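Local coordinates for In2-1 family protein, glutathione transferase lambda3 (Populus trichocarpa, PDB 4PQI), which binds glutathione and probably acts as a thiol transferase of the plant-specific Lambda class of glutathione transferases, at residues L113-L127 / F164-V178. Residues are numbered along the deposited sequence; the frame is centred on the assembly and turned at random.
Sequences LLPKDPAKKEFAEEL and FDDGPFFLGKEFSLV. With CA (calcium ion), chain C; CA (calcium ion), chain D.
F164 lays one face of its ring against the side chain of K120, whose CG stands 3.9 Å from the ring centroid in a CH-pi contact, while the edge of the F164 ring turns to the face of F123 in an offset edge-to-face pair with planes at 73°. The carbonyl of F164 also binds a calcium ion, together with G167 O and four waters. Extended beyond CG, K120 carries its ammonium past the ring to D166, where NZ meets OD1 at 2.7 Å on the syn side. NZ also donates to L171 O at 3.0 Å, almost in line with the carbonyl, and L171 itself wedges CD1 between P115 CD and A124 CB. K173 N reaches D166 OD1 from the other face of the carboxylate, and E174 OE1 adds a long salt bridge to K120 NZ (3.6 Å). A methionine in place of this lysine would probably leave D166 without its cationic partner here and L171 O without this donor. At S176, OG, set between the backbone N and the carbonyl carbon (chi1 78°), accepts from V178 N and caps helix 177-197. L177 N then donates to L113 O (2.8 Å), and L177 CD2 packs on L113 CB, 3.6 Å away. V178 splits its branches, CG1 against L127 and CG2 against A124. The contact thus joins the starts of helices 118-139 and 177-197 in the all-helical C-terminal domain, with L113 and L177 reaching T50 on helix 42-54 and L177 also touching I101 on helix 97-107.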
loop_
_atom_site.group_PDB
_atom_site.type_symbol
_atom_site.label_atom_id
_atom_site.label_comp_id
_atom_site.label_asym_id
_atom_site.label_seq_id
_atom_site.Cartn_x
_atom_site.Cartn_y
_atom_site.Cartn_z
ATOM N N LEU A 113 3.572 -0.123 -14.316
ATOM C CA LEU A 113 3.765 -0.824 -13.054
ATOM C C LEU A 113 3.387 -2.309 -13.162
ATOM O O LEU A 113 3.209 -2.990 -12.150
ATOM C CB LEU A 113 2.992 -0.133 -11.919
ATOM C CG LEU A 113 3.651 1.168 -11.434
ATOM C CD1 LEU A 113 2.754 1.910 -10.462
ATOM C CD2 LEU A 113 5.016 0.874 -10.796
ATOM N N LEU A 114 3.235 -2.793 -14.393
ATOM C CA LEU A 114 3.138 -4.230 -14.670
ATOM C C LEU A 114 3.952 -4.506 -15.926
ATOM O O LEU A 114 3.790 -3.814 -16.926
ATOM C CB LEU A 114 1.689 -4.677 -14.889
ATOM C CG LEU A 114 0.808 -4.896 -13.655
ATOM C CD1 LEU A 114 -0.610 -5.207 -14.081
ATOM C CD2 LEU A 114 1.356 -6.023 -12.777
ATOM N N PRO A 115 4.853 -5.500 -15.873
ATOM C CA PRO A 115 5.678 -5.801 -17.042
ATOM C C PRO A 115 4.853 -6.553 -18.073
ATOM O O PRO A 115 3.737 -6.969 -17.764
ATOM C CB PRO A 115 6.768 -6.706 -16.471
ATOM C CG PRO A 115 6.104 -7.401 -15.339
ATOM C CD PRO A 115 5.149 -6.396 -14.742
ATOM N N LYS A 116 5.399 -6.720 -19.275
ATOM C CA LYS A 116 4.667 -7.336 -20.377
ATOM C C LYS A 116 4.838 -8.855 -20.385
ATOM O O LYS A 116 3.925 -9.583 -20.780
ATOM C CB LYS A 116 5.104 -6.727 -21.716
ATOM C CG LYS A 116 4.313 -7.227 -22.927
ATOM C CD LYS A 116 4.503 -6.341 -24.155
ATOM C CE LYS A 116 3.650 -6.826 -25.332
ATOM N NZ LYS A 116 3.587 -5.832 -26.448
ATOM N N ASP A 117 6.007 -9.316 -19.940
ATOM C CA ASP A 117 6.331 -10.742 -19.861
ATOM C C ASP A 117 5.182 -11.549 -19.250
ATOM O O ASP A 117 4.811 -11.334 -18.087
ATOM C CB ASP A 117 7.613 -10.941 -19.034
ATOM C CG ASP A 117 8.163 -12.365 -19.103
ATOM O OD1 ASP A 117 7.387 -13.335 -19.248
ATOM O OD2 ASP A 117 9.396 -12.516 -18.991
ATOM N N PRO A 118 4.623 -12.486 -20.034
ATOM C CA PRO A 118 3.491 -13.338 -19.659
ATOM C C PRO A 118 3.733 -14.171 -18.400
ATOM O O PRO A 118 2.786 -14.353 -17.624
ATOM C CB PRO A 118 3.344 -14.269 -20.862
ATOM C CG PRO A 118 3.925 -13.517 -21.990
ATOM C CD PRO A 118 5.077 -12.763 -21.405
ATOM N N ALA A 119 4.952 -14.679 -18.204
ATOM C CA ALA A 119 5.256 -15.449 -16.996
ATOM C C ALA A 119 5.244 -14.559 -15.754
ATOM O O ALA A 119 4.857 -14.988 -14.665
ATOM C CB ALA A 119 6.591 -16.167 -17.120
ATOM N N LYS A 120 5.681 -13.319 -15.917
ATOM C CA LYS A 120 5.663 -12.368 -14.817
ATOM C C LYS A 120 4.232 -11.932 -14.480
ATOM O O LYS A 120 3.879 -11.811 -13.306
ATOM C CB LYS A 120 6.549 -11.178 -15.155
ATOM C CG LYS A 120 7.989 -11.581 -15.389
ATOM C CD LYS A 120 8.887 -10.366 -15.465
ATOM C CE LYS A 120 10.339 -10.788 -15.581
ATOM N NZ LYS A 120 11.240 -9.636 -15.354
ATOM N N LYS A 121 3.412 -11.740 -15.514
ATOM C CA LYS A 121 1.988 -11.432 -15.356
ATOM C C LYS A 121 1.277 -12.519 -14.560
ATOM O O LYS A 121 0.456 -12.225 -13.690
ATOM C CB LYS A 121 1.304 -11.303 -16.721
ATOM C CG LYS A 121 1.790 -10.156 -17.597
ATOM C CD LYS A 121 1.013 -8.869 -17.351
ATOM C CE LYS A 121 -0.414 -8.949 -17.887
ATOM N NZ LYS A 121 -1.141 -7.642 -17.746
ATOM N N GLU A 122 1.565 -13.779 -14.879
ATOM C CA GLU A 122 0.989 -14.882 -14.116
ATOM C C GLU A 122 1.435 -14.930 -12.649
ATOM O O GLU A 122 0.617 -15.160 -11.755
ATOM C CB GLU A 122 1.246 -16.224 -14.796
ATOM C CG GLU A 122 0.185 -16.536 -15.830
ATOM C CD GLU A 122 -1.207 -16.160 -15.344
ATOM O OE1 GLU A 122 -1.689 -16.787 -14.371
ATOM O OE2 GLU A 122 -1.813 -15.228 -15.918
ATOM N N PHE A 123 2.727 -14.744 -12.402
ATOM C CA PHE A 123 3.221 -14.719 -11.029
ATOM C C PHE A 123 2.612 -13.569 -10.248
ATOM O O PHE A 123 2.398 -13.678 -9.037
ATOM C CB PHE A 123 4.736 -14.562 -10.988
ATOM C CG PHE A 123 5.345 -14.992 -9.693
ATOM C CD1 PHE A 123 5.049 -16.242 -9.169
ATOM C CD2 PHE A 123 6.224 -14.169 -9.007
ATOM C CE1 PHE A 123 5.607 -16.667 -7.982
ATOM C CE2 PHE A 123 6.802 -14.604 -7.806
ATOM C CZ PHE A 123 6.488 -15.842 -7.299
ATOM N N ALA A 124 2.385 -12.448 -10.930
ATOM C CA ALA A 124 1.786 -11.276 -10.290
ATOM C C ALA A 124 0.400 -11.628 -9.759
ATOM O O ALA A 124 0.013 -11.211 -8.663
ATOM C CB ALA A 124 1.694 -10.116 -11.273
ATOM N N GLU A 125 -0.340 -12.425 -10.529
ATOM C CA GLU A 125 -1.690 -12.785 -10.131
ATOM C C GLU A 125 -1.665 -13.712 -8.925
ATOM O O GLU A 125 -2.522 -13.613 -8.038
ATOM C CB GLU A 125 -2.465 -13.392 -11.301
ATOM C CG GLU A 125 -2.814 -12.364 -12.376
ATOM C CD GLU A 125 -3.632 -11.187 -11.833
ATOM O OE1 GLU A 125 -4.620 -11.422 -11.103
ATOM O OE2 GLU A 125 -3.289 -10.020 -12.134
ATOM N N GLU A 126 -0.670 -14.594 -8.879
ATOM C CA GLU A 126 -0.531 -15.496 -7.748
ATOM C C GLU A 126 -0.246 -14.682 -6.489
ATOM O O GLU A 126 -0.837 -14.918 -5.443
ATOM C CB GLU A 126 0.607 -16.482 -7.976
ATOM C CG GLU A 126 0.393 -17.403 -9.140
ATOM C CD GLU A 126 0.848 -18.801 -8.833
ATOM O OE1 GLU A 126 2.047 -19.091 -9.045
ATOM O OE2 GLU A 126 0.008 -19.603 -8.367
ATOM N N LEU A 127 0.668 -13.725 -6.604
ATOM C CA LEU A 127 1.010 -12.875 -5.469
ATOM C C LEU A 127 -0.135 -11.955 -4.998
ATOM O O LEU A 127 -0.328 -11.788 -3.797
ATOM C CB LEU A 127 2.299 -12.105 -5.742
ATOM C CG LEU A 127 3.551 -12.968 -5.562
ATOM C CD1 LEU A 127 4.768 -12.250 -6.043
ATOM C CD2 LEU A 127 3.734 -13.390 -4.096
ATOM N N PHE A 164 12.249 -14.735 -9.975
ATOM C CA PHE A 164 12.840 -14.004 -11.089
ATOM C C PHE A 164 14.199 -13.416 -10.688
ATOM O O PHE A 164 14.296 -12.630 -9.735
ATOM C CB PHE A 164 11.854 -12.935 -11.619
ATOM C CG PHE A 164 10.589 -13.526 -12.194
ATOM C CD1 PHE A 164 10.607 -14.161 -13.429
ATOM C CD2 PHE A 164 9.392 -13.488 -11.481
ATOM C CE1 PHE A 164 9.450 -14.730 -13.963
ATOM C CE2 PHE A 164 8.229 -14.057 -12.002
ATOM C CZ PHE A 164 8.260 -14.684 -13.254
ATOM N N ASP A 165 15.249 -13.809 -11.407
ATOM C CA ASP A 165 16.614 -13.443 -11.020
ATOM C C ASP A 165 17.217 -12.273 -11.790
ATOM O O ASP A 165 18.436 -12.119 -11.851
ATOM C CB ASP A 165 17.530 -14.655 -11.115
ATOM C CG ASP A 165 17.109 -15.752 -10.178
ATOM O OD1 ASP A 165 16.297 -15.463 -9.267
ATOM O OD2 ASP A 165 17.584 -16.883 -10.349
ATOM N N ASP A 166 16.358 -11.441 -12.352
ATOM C CA ASP A 166 16.815 -10.281 -13.101
ATOM C C ASP A 166 16.652 -8.987 -12.293
ATOM O O ASP A 166 16.759 -7.895 -12.841
ATOM C CB ASP A 166 16.049 -10.177 -14.421
ATOM C CG ASP A 166 14.539 -10.206 -14.224
ATOM O OD1 ASP A 166 13.860 -9.263 -14.675
ATOM O OD2 ASP A 166 14.025 -11.174 -13.628
ATOM N N GLY A 167 16.395 -9.111 -10.993
ATOM C CA GLY A 167 16.274 -7.938 -10.141
ATOM C C GLY A 167 15.631 -8.245 -8.804
ATOM O O GLY A 167 15.131 -9.350 -8.595
ATOM N N PRO A 168 15.622 -7.257 -7.895
ATOM C CA PRO A 168 15.248 -7.452 -6.490
ATOM C C PRO A 168 13.751 -7.385 -6.186
ATOM O O PRO A 168 13.367 -7.612 -5.035
ATOM C CB PRO A 168 15.961 -6.286 -5.805
ATOM C CG PRO A 168 15.877 -5.207 -6.802
ATOM C CD PRO A 168 16.049 -5.871 -8.147
ATOM N N PHE A 169 12.916 -7.075 -7.173
ATOM C CA PHE A 169 11.488 -6.912 -6.927
ATOM C C PHE A 169 10.762 -8.237 -7.144
ATOM O O PHE A 169 11.341 -9.178 -7.690
ATOM C CB PHE A 169 10.904 -5.798 -7.811
ATOM C CG PHE A 169 11.614 -4.477 -7.667
ATOM C CD1 PHE A 169 11.481 -3.723 -6.511
ATOM C CD2 PHE A 169 12.416 -3.993 -8.686
ATOM C CE1 PHE A 169 12.145 -2.513 -6.372
ATOM C CE2 PHE A 169 13.082 -2.779 -8.563
ATOM C CZ PHE A 169 12.944 -2.034 -7.405
ATOM N N PHE A 170 9.504 -8.331 -6.713
ATOM C CA PHE A 170 8.784 -9.594 -6.882
ATOM C C PHE A 170 8.768 -10.103 -8.321
ATOM O O PHE A 170 8.870 -11.310 -8.555
ATOM C CB PHE A 170 7.367 -9.527 -6.314
ATOM C CG PHE A 170 7.316 -9.567 -4.809
ATOM C CD1 PHE A 170 7.618 -10.736 -4.121
ATOM C CD2 PHE A 170 6.943 -8.446 -4.082
ATOM C CE1 PHE A 170 7.568 -10.782 -2.744
ATOM C CE2 PHE A 170 6.892 -8.484 -2.690
ATOM C CZ PHE A 170 7.211 -9.648 -2.020
ATOM N N LEU A 171 8.676 -9.202 -9.290
ATOM C CA LEU A 171 8.694 -9.647 -10.679
ATOM C C LEU A 171 10.057 -9.440 -11.340
ATOM O O LEU A 171 10.175 -9.471 -12.563
ATOM C CB LEU A 171 7.572 -8.972 -11.472
ATOM C CG LEU A 171 6.171 -9.135 -10.854
ATOM C CD1 LEU A 171 5.131 -8.365 -11.682
ATOM C CD2 LEU A 171 5.797 -10.607 -10.728
ATOM N N GLY A 172 11.089 -9.238 -10.530
ATOM C CA GLY A 172 12.447 -9.151 -11.048
ATOM C C GLY A 172 13.004 -7.748 -11.217
ATOM O O GLY A 172 13.108 -6.983 -10.257
ATOM N N LYS A 173 13.348 -7.420 -12.457
ATOM C CA LYS A 173 13.961 -6.145 -12.812
ATOM C C LYS A 173 13.150 -4.902 -12.397
ATOM O O LYS A 173 13.691 -3.963 -11.812
ATOM C CB LYS A 173 14.205 -6.142 -14.324
ATOM C CG LYS A 173 14.952 -4.951 -14.895
ATOM C CD LYS A 173 15.336 -5.250 -16.348
ATOM C CE LYS A 173 15.296 -3.999 -17.222
ATOM N NZ LYS A 173 13.917 -3.426 -17.346
ATOM N N GLU A 174 11.857 -4.895 -12.695
ATOM C CA GLU A 174 11.071 -3.672 -12.569
ATOM C C GLU A 174 10.184 -3.636 -11.322
ATOM O O GLU A 174 9.527 -4.614 -10.986
ATOM C CB GLU A 174 10.205 -3.447 -13.823
ATOM C CG GLU A 174 10.801 -3.943 -15.141
ATOM C CD GLU A 174 10.558 -5.444 -15.409
ATOM O OE1 GLU A 174 10.353 -6.237 -14.448
ATOM O OE2 GLU A 174 10.580 -5.834 -16.598
ATOM N N PHE A 175 10.172 -2.489 -10.651
ATOM C CA PHE A 175 9.195 -2.178 -9.607
ATOM C C PHE A 175 7.779 -2.322 -10.196
ATOM O O PHE A 175 7.521 -1.886 -11.331
ATOM C CB PHE A 175 9.454 -0.740 -9.133
ATOM C CG PHE A 175 8.605 -0.286 -7.972
ATOM C CD1 PHE A 175 8.626 -0.962 -6.761
ATOM C CD2 PHE A 175 7.838 0.870 -8.077
ATOM C CE1 PHE A 175 7.871 -0.514 -5.687
ATOM C CE2 PHE A 175 7.079 1.318 -7.015
ATOM C CZ PHE A 175 7.094 0.622 -5.816
ATOM N N SER A 176 6.870 -2.938 -9.443
ATOM C CA SER A 176 5.526 -3.201 -9.957
ATOM C C SER A 176 4.411 -3.062 -8.906
ATOM O O SER A 176 4.671 -2.810 -7.721
ATOM C CB SER A 176 5.452 -4.617 -10.557
ATOM O OG SER A 176 5.347 -5.587 -9.515
ATOM N N LEU A 177 3.171 -3.258 -9.353
ATOM C CA LEU A 177 2.006 -3.270 -8.471
ATOM C C LEU A 177 2.124 -4.279 -7.314
ATOM O O LEU A 177 1.565 -4.054 -6.226
ATOM C CB LEU A 177 0.724 -3.534 -9.274
ATOM C CG LEU A 177 0.318 -2.464 -10.302
ATOM C CD1 LEU A 177 -1.031 -2.793 -10.969
ATOM C CD2 LEU A 177 0.287 -1.074 -9.662
ATOM N N VAL A 178 2.843 -5.377 -7.551
ATOM C CA VAL A 178 3.029 -6.412 -6.543
ATOM C C VAL A 178 3.825 -5.887 -5.351
ATOM O O VAL A 178 3.387 -6.024 -4.208
ATOM C CB VAL A 178 3.685 -7.689 -7.121
ATOM C CG1 VAL A 178 3.746 -8.776 -6.069
ATOM C CG2 VAL A 178 2.901 -8.197 -8.326
HETATM CA CA CA C . 15.247 -11.708 -7.686
HETATM CA CA CA D . 16.207 -17.939 -8.627
HETATM O O HOH W 1 16.109 -13.893 -7.254
HETATM O O HOH W 2 12.904 -11.016 -7.235
HETATM O O HOH W 3 15.530 -11.054 -5.495
HETATM O O HOH W 4 17.658 -11.162 -8.298
HETATM O O HOH W 5 17.704 -17.126 -6.738
#